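Local coordinates for 2-pyrone-4,6-dicarboxylic acid hydrolase, putative (Pseudomonas putida, PDB 2FFI), which probably hydrolyses the lactone ring of 2-pyrone-4,6-dicarboxylate, as a TIM-barrel member of the amidohydrolase family, at residues Leu113-Met118 with His143-Asp148. Numbering follows the deposited sequence.
Sequences LMGQDM and HRQVAD
Arg144 reaches across to the backbone of Gln116, its NH2 giving a hydrogen bond to Gln116 O at 2.5 Å. The donor lies almost on the extension of the C=O bond (172°), although the oxygen sits somewhat out of the guanidinium plane. With CG anti to the backbone N (chi1 -152°), the long, extended arginine chain spans the two loops. At its other terminal nitrogen, NH1 forms a salt bridge with Asp148 OD1 (2.7 Å), a carboxylate matching the guanidinium charge. Met118, a selenomethionine, lays CG over the centre of one guanidinium face, 3.8 Å from Arg144 CZ, and bends on to bring CE beside the Asp148 carboxylate; Leu113 CB packs against Arg144 NE and CD. The unbranched side chain of Met114, likewise selenium-labelled, lies with CB and CG over the flat face offered by the His143 ring, CB 3.9 Å from the centroid, then bends to bring SE to Arg144 CA. A weak bond from Met114 N to His143 O ties the backbones together. Were Arg144 replaced by an alanine, Gln116 O and Asp148 would probably lose their common partner and a gap open against Met118 CG. The loops follow neighbouring TIM-barrel strands, 108-110 and 139-142, where the His143 side chain comes within about 3 Å of a phosphate ion, probably from the crystallisation liquor, that may mark a pocket. Arg144 thus ties the neighbouring loop's backbone while its charge is probably offset within its own.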
loop_
_atom_site.group_PDB
_atom_site.type_symbol
_atom_site.label_atom_id
_atom_site.label_comp_id
_atom_site.label_asym_id
_atom_site.label_seq_id
_atom_site.Cartn_x
_atom_site.Cartn_y
_atom_site.Cartn_z
ATOM N N LEU A 113 6.518 -8.561 4.169
ATOM C CA LEU A 113 7.002 -9.573 5.107
ATOM C C LEU A 113 5.872 -10.078 6.015
ATOM O O LEU A 113 5.436 -11.224 5.892
ATOM C CB LEU A 113 8.145 -8.997 5.941
ATOM C CG LEU A 113 9.258 -8.273 5.179
ATOM C CD1 LEU A 113 9.628 -9.045 3.910
ATOM C CD2 LEU A 113 8.806 -6.878 4.830
HETATM N N MSE A 114 5.417 -9.216 6.923
HETATM C CA MSE A 114 4.316 -9.500 7.852
HETATM C C MSE A 114 4.034 -10.979 8.068
HETATM O O MSE A 114 3.262 -11.579 7.324
HETATM C CB MSE A 114 3.039 -8.831 7.350
HETATM C CG MSE A 114 1.969 -8.651 8.407
HETATM SE SE MSE A 114 2.521 -7.606 9.770
HETATM C CE MSE A 114 2.396 -8.745 11.108
ATOM N N GLY A 115 4.640 -11.557 9.102
ATOM C CA GLY A 115 4.458 -12.974 9.364
ATOM C C GLY A 115 5.483 -13.799 8.603
ATOM O O GLY A 115 5.342 -15.011 8.458
ATOM N N GLN A 116 6.512 -13.115 8.108
ATOM C CA GLN A 116 7.601 -13.736 7.368
ATOM C C GLN A 116 8.907 -13.465 8.100
ATOM O O GLN A 116 8.970 -12.607 8.986
ATOM C CB GLN A 116 7.686 -13.158 5.951
ATOM C CG GLN A 116 6.753 -13.799 4.940
ATOM C CD GLN A 116 7.284 -15.127 4.395
ATOM O OE1 GLN A 116 6.553 -15.871 3.732
ATOM N NE2 GLN A 116 8.561 -15.422 4.659
ATOM N N ASP A 117 9.946 -14.194 7.711
ATOM C CA ASP A 117 11.256 -14.041 8.318
ATOM C C ASP A 117 11.926 -12.725 7.931
ATOM O O ASP A 117 11.959 -12.350 6.759
ATOM C CB ASP A 117 12.145 -15.244 7.962
ATOM C CG ASP A 117 12.032 -15.665 6.503
ATOM O OD1 ASP A 117 10.914 -16.009 6.055
ATOM O OD2 ASP A 117 13.070 -15.668 5.806
HETATM N N MSE A 118 12.449 -12.025 8.933
HETATM C CA MSE A 118 13.108 -10.742 8.716
HETATM C C MSE A 118 14.236 -10.801 7.698
HETATM O O MSE A 118 15.231 -11.498 7.888
HETATM C CB MSE A 118 13.647 -10.188 10.040
HETATM C CG MSE A 118 12.785 -9.099 10.669
HETATM SE SE MSE A 118 12.906 -7.413 9.709
HETATM C CE MSE A 118 14.259 -6.528 10.782
ATOM N N HIS A 143 5.544 -3.647 4.730
ATOM C CA HIS A 143 4.400 -4.103 5.483
ATOM C C HIS A 143 4.887 -5.009 6.612
ATOM O O HIS A 143 5.163 -6.184 6.389
ATOM C CB HIS A 143 3.459 -4.858 4.558
ATOM C CG HIS A 143 2.226 -5.357 5.240
ATOM N ND1 HIS A 143 1.698 -4.753 6.361
ATOM C CD2 HIS A 143 1.408 -6.397 4.954
ATOM C CE1 HIS A 143 0.606 -5.400 6.739
ATOM N NE2 HIS A 143 0.411 -6.402 5.898
ATOM N N ARG A 144 5.016 -4.458 7.816
ATOM C CA ARG A 144 5.473 -5.244 8.957
ATOM C C ARG A 144 5.245 -4.487 10.263
ATOM O O ARG A 144 4.951 -3.294 10.231
ATOM C CB ARG A 144 6.954 -5.591 8.795
ATOM C CG ARG A 144 7.349 -6.886 9.491
ATOM C CD ARG A 144 8.800 -7.241 9.228
ATOM N NE ARG A 144 9.055 -8.677 9.382
ATOM C CZ ARG A 144 8.993 -9.333 10.535
ATOM N NH1 ARG A 144 8.685 -8.691 11.658
ATOM N NH2 ARG A 144 9.244 -10.632 10.559
ATOM N N GLN A 145 5.378 -5.159 11.409
ATOM C CA GLN A 145 5.147 -4.484 12.694
ATOM C C GLN A 145 5.930 -3.191 12.746
ATOM O O GLN A 145 7.074 -3.161 12.306
ATOM C CB GLN A 145 5.596 -5.324 13.893
ATOM C CG GLN A 145 5.138 -6.755 13.934
ATOM C CD GLN A 145 6.111 -7.661 13.249
ATOM O OE1 GLN A 145 6.036 -7.878 12.044
ATOM N NE2 GLN A 145 7.055 -8.179 14.011
ATOM N N VAL A 146 5.350 -2.143 13.322
ATOM C CA VAL A 146 6.053 -0.868 13.397
ATOM C C VAL A 146 7.423 -1.039 14.022
ATOM O O VAL A 146 8.342 -0.280 13.719
ATOM C CB VAL A 146 5.307 0.176 14.239
ATOM C CG1 VAL A 146 5.372 -0.184 15.711
ATOM C CG2 VAL A 146 5.929 1.537 14.014
ATOM N N ALA A 147 7.551 -2.041 14.892
ATOM C CA ALA A 147 8.804 -2.306 15.589
ATOM C C ALA A 147 9.968 -2.531 14.639
ATOM O O ALA A 147 11.092 -2.125 14.935
ATOM C CB ALA A 147 8.644 -3.498 16.511
ATOM N N ASP A 148 9.695 -3.147 13.491
ATOM C CA ASP A 148 10.737 -3.433 12.506
ATOM C C ASP A 148 10.845 -2.427 11.353
ATOM O O ASP A 148 11.827 -2.432 10.599
ATOM C CB ASP A 148 10.535 -4.839 11.946
ATOM C CG ASP A 148 10.918 -5.907 12.939
ATOM O OD1 ASP A 148 10.151 -6.890 13.095
ATOM O OD2 ASP A 148 11.997 -5.759 13.568
#